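Local coordinates for protein AvrRpt2 (Erwinia amylovora, PDB 6HQZ) that acts as a type III effector of the fire blight pathogen, a C70-family, papain-like cysteine protease that probably cleaves host plant proteins, at residues A[90-104]-A[137-151]. Sequence-based numbering, arbitrary orientation.
Sequences HGPIMFGWQTPAGSW and FNQRLAWRVPHAMLY
Within the antiparallel sheet of this papain-like fold, strand 93-98 runs antiparallel to strand 149-151 and continues past it along the C-terminal end of helix 134-140. Met94 and Leu150 form a hydrogen-bonded pair: Met94 N reaches Leu150 O at 2.7 Å, in the carbonyl plane, and Leu150 N returns to Met94 O. Gly96 N then bonds Ala148 O, after which the partner chain loops away through residues 143-147; Gly96 O takes Ala142 N instead, and Gln98 N takes Arg140 O. The opposite edge of strand 93-98 is occupied by strand 104-113.

On one face of the sheet Met94 CE meets Leu150 CD1 at 3.6 Å. On the other, Phe137 turns its edge toward the Phe95 ring in a T-shaped pair, planes at 76° and CE1 of Phe137 3.6 Å from CD2 of Phe95. Phe95 CG sits between its own backbone N and carbonyl carbon (chi1 68°), a torsion that turns one face of the ring toward Phe137 CE1. Just before strand 93-98 begins, the His90 ring stacks face to face on that of Tyr151, centroids 4.0 Å apart and planes tilted by 27°.

At the far end, Arg140 extends to the 99-102 turn. Its NH1 bonds Gln98 O at 2.9 Å from above that carbonyl's plane, while Pro100 CD sits over the centre of the guanidinium, 3.5 Å from Arg140 CZ.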
loop_
_atom_site.group_PDB
_atom_site.type_symbol
_atom_site.label_atom_id
_atom_site.label_comp_id
_atom_site.label_asym_id
_atom_site.label_seq_id
_atom_site.Cartn_x
_atom_site.Cartn_y
_atom_site.Cartn_z
ATOM N N HIS A 90 -0.990 -6.058 3.710
ATOM C CA HIS A 90 -1.299 -7.041 4.735
ATOM C C HIS A 90 -2.621 -6.836 5.434
ATOM O O HIS A 90 -3.111 -7.763 6.054
ATOM C CB HIS A 90 -0.185 -6.993 5.793
ATOM C CG HIS A 90 1.162 -7.232 5.193
ATOM N ND1 HIS A 90 2.183 -6.307 5.257
ATOM C CD2 HIS A 90 1.615 -8.257 4.437
ATOM C CE1 HIS A 90 3.231 -6.784 4.606
ATOM N NE2 HIS A 90 2.915 -7.967 4.106
ATOM N N GLY A 91 -3.215 -5.658 5.301
ATOM C CA GLY A 91 -4.496 -5.403 5.900
ATOM C C GLY A 91 -4.237 -4.859 7.267
ATOM O O GLY A 91 -3.133 -4.355 7.531
ATOM N N PRO A 92 -5.244 -4.919 8.135
ATOM C CA PRO A 92 -4.984 -4.341 9.470
ATOM C C PRO A 92 -3.873 -5.049 10.281
ATOM O O PRO A 92 -3.621 -6.292 10.166
ATOM C CB PRO A 92 -6.322 -4.469 10.182
ATOM C CG PRO A 92 -7.114 -5.450 9.415
ATOM C CD PRO A 92 -6.575 -5.525 8.007
ATOM N N ILE A 93 -3.214 -4.264 11.084
ATOM C CA ILE A 93 -2.013 -4.737 11.776
ATOM C C ILE A 93 -2.173 -4.445 13.290
ATOM O O ILE A 93 -2.403 -3.304 13.709
ATOM C CB ILE A 93 -0.771 -3.991 11.286
ATOM C CG1 ILE A 93 -0.489 -4.283 9.847
ATOM C CG2 ILE A 93 0.458 -4.360 12.130
ATOM C CD1 ILE A 93 0.426 -3.272 9.190
ATOM N N MET A 94 -2.084 -5.500 14.076
ATOM C CA MET A 94 -2.163 -5.316 15.529
ATOM C C MET A 94 -0.776 -5.096 16.116
ATOM O O MET A 94 0.153 -5.888 15.858
ATOM C CB MET A 94 -2.866 -6.441 16.247
ATOM C CG MET A 94 -2.382 -7.816 16.098
ATOM S SD MET A 94 -3.529 -8.965 16.947
ATOM C CE MET A 94 -2.323 -10.105 17.583
ATOM N N PHE A 95 -0.691 -4.032 16.905
ATOM C CA PHE A 95 0.574 -3.562 17.474
ATOM C C PHE A 95 0.504 -3.412 18.984
ATOM O O PHE A 95 -0.500 -2.979 19.599
ATOM C CB PHE A 95 1.057 -2.247 16.820
ATOM C CG PHE A 95 0.231 -1.049 17.107
ATOM C CD1 PHE A 95 -0.883 -0.802 16.341
ATOM C CD2 PHE A 95 0.593 -0.121 18.050
ATOM C CE1 PHE A 95 -1.641 0.333 16.523
ATOM C CE2 PHE A 95 -0.143 1.042 18.218
ATOM C CZ PHE A 95 -1.273 1.253 17.479
ATOM N N GLY A 96 1.652 -3.751 19.567
ATOM C CA GLY A 96 1.920 -3.603 20.992
ATOM C C GLY A 96 2.611 -2.306 21.227
ATOM O O GLY A 96 3.562 -1.999 20.521
ATOM N N TRP A 97 2.182 -1.557 22.252
ATOM C CA TRP A 97 2.797 -0.259 22.556
ATOM C C TRP A 97 2.672 0.115 23.984
ATOM O O TRP A 97 1.830 -0.398 24.702
ATOM C CB TRP A 97 2.210 0.851 21.684
ATOM C CG TRP A 97 0.765 1.129 21.894
ATOM C CD1 TRP A 97 -0.309 0.368 21.505
ATOM C CD2 TRP A 97 0.206 2.330 22.488
ATOM N NE1 TRP A 97 -1.475 1.022 21.821
ATOM C CE2 TRP A 97 -1.190 2.237 22.363
ATOM C CE3 TRP A 97 0.759 3.490 23.018
ATOM C CZ2 TRP A 97 -2.026 3.207 22.822
ATOM C CZ3 TRP A 97 -0.092 4.511 23.442
ATOM C CH2 TRP A 97 -1.472 4.344 23.368
ATOM N N GLN A 98 3.560 0.985 24.435
ATOM C CA GLN A 98 3.629 1.317 25.818
ATOM C C GLN A 98 3.069 2.728 26.055
ATOM O O GLN A 98 3.520 3.692 25.424
ATOM C CB GLN A 98 5.056 1.167 26.363
ATOM C CG GLN A 98 5.157 1.310 27.872
ATOM C CD GLN A 98 6.569 1.147 28.419
ATOM O OE1 GLN A 98 7.532 1.428 27.733
ATOM N NE2 GLN A 98 6.675 0.660 29.645
ATOM N N THR A 99 2.190 2.861 27.036
ATOM C CA THR A 99 1.580 4.141 27.243
ATOM C C THR A 99 2.448 5.009 28.123
ATOM O O THR A 99 3.327 4.517 28.862
ATOM C CB THR A 99 0.155 4.024 27.844
ATOM O OG1 THR A 99 0.205 3.346 29.105
ATOM C CG2 THR A 99 -0.755 3.307 26.913
ATOM N N PRO A 100 2.171 6.317 28.095
ATOM C CA PRO A 100 2.846 7.152 29.010
ATOM C C PRO A 100 2.761 6.691 30.453
ATOM O O PRO A 100 3.734 6.710 31.143
ATOM C CB PRO A 100 2.064 8.485 28.881
ATOM C CG PRO A 100 1.724 8.530 27.432
ATOM C CD PRO A 100 1.396 7.101 27.105
ATOM N N ALA A 101 1.575 6.279 30.867
ATOM C CA ALA A 101 1.332 5.770 32.194
ATOM C C ALA A 101 2.113 4.476 32.552
ATOM O O ALA A 101 2.183 4.151 33.715
ATOM C CB ALA A 101 -0.181 5.611 32.424
ATOM N N GLY A 102 2.710 3.776 31.574
ATOM C CA GLY A 102 3.684 2.684 31.803
ATOM C C GLY A 102 3.219 1.271 31.399
ATOM O O GLY A 102 4.016 0.353 31.167
ATOM N N SER A 103 1.929 1.119 31.239
ATOM C CA SER A 103 1.368 -0.159 30.824
ATOM C C SER A 103 1.421 -0.404 29.315
ATOM O O SER A 103 1.505 0.509 28.493
ATOM C CB SER A 103 -0.055 -0.258 31.346
ATOM O OG SER A 103 -0.746 0.786 30.771
ATOM N N TRP A 104 1.398 -1.673 28.976
ATOM C CA TRP A 104 1.452 -2.110 27.618
ATOM C C TRP A 104 0.006 -2.391 27.157
ATOM O O TRP A 104 -0.838 -2.838 27.942
ATOM C CB TRP A 104 2.317 -3.361 27.450
ATOM C CG TRP A 104 3.773 -3.047 27.621
ATOM C CD1 TRP A 104 4.436 -2.978 28.818
ATOM C CD2 TRP A 104 4.678 -2.626 26.638
ATOM N NE1 TRP A 104 5.744 -2.597 28.614
ATOM C CE2 TRP A 104 5.913 -2.384 27.276
ATOM C CE3 TRP A 104 4.587 -2.441 25.247
ATOM C CZ2 TRP A 104 7.047 -1.978 26.576
ATOM C CZ3 TRP A 104 5.684 -2.003 24.582
ATOM C CH2 TRP A 104 6.917 -1.799 25.250
ATOM N N PHE A 137 3.772 6.781 17.939
ATOM C CA PHE A 137 3.813 5.419 17.554
ATOM C C PHE A 137 5.240 4.875 17.482
ATOM O O PHE A 137 5.557 3.817 18.040
ATOM C CB PHE A 137 3.076 5.247 16.241
ATOM C CG PHE A 137 3.211 3.878 15.687
ATOM C CD1 PHE A 137 2.372 2.882 16.110
ATOM C CD2 PHE A 137 4.165 3.629 14.690
ATOM C CE1 PHE A 137 2.503 1.611 15.548
ATOM C CE2 PHE A 137 4.337 2.373 14.190
ATOM C CZ PHE A 137 3.467 1.391 14.568
ATOM N N ASN A 138 6.106 5.626 16.819
ATOM C CA ASN A 138 7.485 5.228 16.780
ATOM C C ASN A 138 8.191 5.193 18.160
ATOM O O ASN A 138 9.061 4.350 18.433
ATOM C CB ASN A 138 8.287 6.126 15.812
ATOM C CG ASN A 138 7.991 5.811 14.367
ATOM O OD1 ASN A 138 7.961 4.637 13.965
ATOM N ND2 ASN A 138 7.853 6.875 13.539
ATOM N N GLN A 139 7.847 6.132 18.988
ATOM C CA GLN A 139 8.452 6.165 20.339
ATOM C C GLN A 139 8.001 5.000 21.200
ATOM O O GLN A 139 8.785 4.496 21.990
ATOM C CB GLN A 139 8.046 7.412 21.066
ATOM C CG GLN A 139 8.607 7.486 22.491
ATOM C CD GLN A 139 8.041 8.704 23.205
ATOM O OE1 GLN A 139 7.562 9.646 22.550
ATOM N NE2 GLN A 139 8.081 8.692 24.546
ATOM N N ARG A 140 6.759 4.577 21.003
ATOM C CA ARG A 140 6.100 3.674 21.975
ATOM C C ARG A 140 5.869 2.281 21.499
ATOM O O ARG A 140 5.540 1.436 22.299
ATOM C CB ARG A 140 4.777 4.301 22.396
ATOM C CG ARG A 140 4.982 5.668 23.013
ATOM C CD ARG A 140 3.695 6.289 23.488
ATOM N NE ARG A 140 4.033 7.468 24.286
ATOM C CZ ARG A 140 4.550 7.395 25.511
ATOM N NH1 ARG A 140 4.719 6.201 26.122
ATOM N NH2 ARG A 140 4.903 8.503 26.137
ATOM N N LEU A 141 6.126 2.003 20.223
ATOM C CA LEU A 141 6.002 0.662 19.702
ATOM C C LEU A 141 6.928 -0.300 20.411
ATOM O O LEU A 141 8.025 0.102 20.894
ATOM C CB LEU A 141 6.348 0.636 18.190
ATOM C CG LEU A 141 6.172 -0.682 17.466
ATOM C CD1 LEU A 141 4.728 -1.177 17.377
ATOM C CD2 LEU A 141 6.735 -0.532 16.050
ATOM N N ALA A 142 6.478 -1.536 20.538
ATOM C CA ALA A 142 7.289 -2.587 21.170
ATOM C C ALA A 142 8.513 -3.066 20.359
ATOM O O ALA A 142 8.648 -4.225 20.133
ATOM C CB ALA A 142 6.398 -3.770 21.505
ATOM N N TRP A 143 9.444 -2.173 20.107
ATOM C CA TRP A 143 10.632 -2.437 19.284
ATOM C C TRP A 143 11.477 -3.586 19.769
ATOM O O TRP A 143 12.151 -4.212 18.985
ATOM C CB TRP A 143 11.490 -1.195 19.211
ATOM C CG TRP A 143 10.862 -0.112 18.501
ATOM C CD1 TRP A 143 10.316 0.984 19.029
ATOM C CD2 TRP A 143 10.691 -0.017 17.096
ATOM N NE1 TRP A 143 9.828 1.793 18.046
ATOM C CE2 TRP A 143 10.024 1.191 16.843
ATOM C CE3 TRP A 143 11.059 -0.828 16.021
ATOM C CZ2 TRP A 143 9.692 1.620 15.536
ATOM C CZ3 TRP A 143 10.776 -0.382 14.707
ATOM C CH2 TRP A 143 10.071 0.817 14.491
ATOM N N ARG A 144 11.408 -3.905 21.052
ATOM C CA ARG A 144 12.241 -4.921 21.636
ATOM C C ARG A 144 11.927 -6.316 21.152
ATOM O O ARG A 144 12.796 -7.217 21.246
ATOM C CB ARG A 144 12.210 -4.900 23.177
ATOM C CG ARG A 144 13.069 -5.942 23.836
ATOM C CD ARG A 144 13.069 -5.776 25.342
ATOM N NE ARG A 144 14.391 -6.018 25.835
ATOM C CZ ARG A 144 14.764 -5.735 27.076
ATOM N NH1 ARG A 144 13.889 -5.207 27.951
ATOM N NH2 ARG A 144 16.010 -5.974 27.435
ATOM N N VAL A 145 10.739 -6.518 20.621
ATOM C CA VAL A 145 10.328 -7.882 20.229
ATOM C C VAL A 145 10.006 -7.905 18.749
ATOM O O VAL A 145 9.443 -6.920 18.225
ATOM C CB VAL A 145 9.141 -8.441 21.042
ATOM C CG1 VAL A 145 9.573 -8.612 22.502
ATOM C CG2 VAL A 145 7.884 -7.586 20.933
ATOM N N PRO A 146 10.334 -8.981 18.077
ATOM C CA PRO A 146 10.066 -9.031 16.639
ATOM C C PRO A 146 8.583 -9.101 16.304
ATOM O O PRO A 146 8.223 -8.850 15.157
ATOM C CB PRO A 146 10.766 -10.327 16.182
ATOM C CG PRO A 146 11.659 -10.673 17.270
ATOM C CD PRO A 146 11.090 -10.163 18.531
ATOM N N HIS A 147 7.745 -9.417 17.287
ATOM C CA HIS A 147 6.301 -9.619 17.061
ATOM C C HIS A 147 5.494 -8.415 17.455
ATOM O O HIS A 147 4.327 -8.537 17.752
ATOM C CB HIS A 147 5.773 -10.876 17.743
ATOM C CG HIS A 147 6.205 -11.039 19.166
ATOM N ND1 HIS A 147 7.353 -11.708 19.519
ATOM C CD2 HIS A 147 5.640 -10.618 20.326
ATOM C CE1 HIS A 147 7.478 -11.693 20.838
ATOM N NE2 HIS A 147 6.468 -11.005 21.347
ATOM N N ALA A 148 6.132 -7.253 17.419
ATOM C CA ALA A 148 5.534 -5.991 17.760
ATOM C C ALA A 148 4.279 -5.691 16.918
ATOM O O ALA A 148 3.349 -5.066 17.443
ATOM C CB ALA A 148 6.560 -4.876 17.656
ATOM N N MET A 149 4.259 -6.145 15.646
ATOM C CA MET A 149 3.221 -5.774 14.683
ATOM C C MET A 149 2.844 -7.053 13.966
ATOM O O MET A 149 3.701 -7.627 13.261
ATOM C CB MET A 149 3.818 -4.773 13.687
ATOM C CG MET A 149 3.967 -3.335 14.279
ATOM S SD MET A 149 4.901 -2.327 13.147
ATOM C CE MET A 149 3.741 -2.089 11.863
ATOM N N LEU A 150 1.611 -7.526 14.193
ATOM C CA LEU A 150 1.121 -8.749 13.644
ATOM C C LEU A 150 0.004 -8.493 12.644
ATOM O O LEU A 150 -0.804 -7.562 12.790
ATOM C CB LEU A 150 0.613 -9.702 14.718
ATOM C CG LEU A 150 1.644 -10.294 15.670
ATOM C CD1 LEU A 150 0.952 -11.190 16.690
ATOM C CD2 LEU A 150 2.720 -11.114 14.964
ATOM N N TYR A 151 -0.046 -9.364 11.639
ATOM C CA TYR A 151 -1.100 -9.274 10.619
ATOM C C TYR A 151 -1.614 -10.634 10.239
ATOM O O TYR A 151 -0.959 -11.662 10.557
ATOM C CB TYR A 151 -0.595 -8.483 9.403
ATOM C CG TYR A 151 0.541 -9.130 8.612
ATOM C CD1 TYR A 151 0.274 -10.019 7.550
ATOM C CD2 TYR A 151 1.885 -8.808 8.891
ATOM C CE1 TYR A 151 1.320 -10.605 6.831
ATOM C CE2 TYR A 151 2.919 -9.367 8.172
ATOM C CZ TYR A 151 2.632 -10.266 7.170
ATOM O OH TYR A 151 3.677 -10.761 6.513
HETATM O O HOH W 1 1.655 -7.556 18.175
#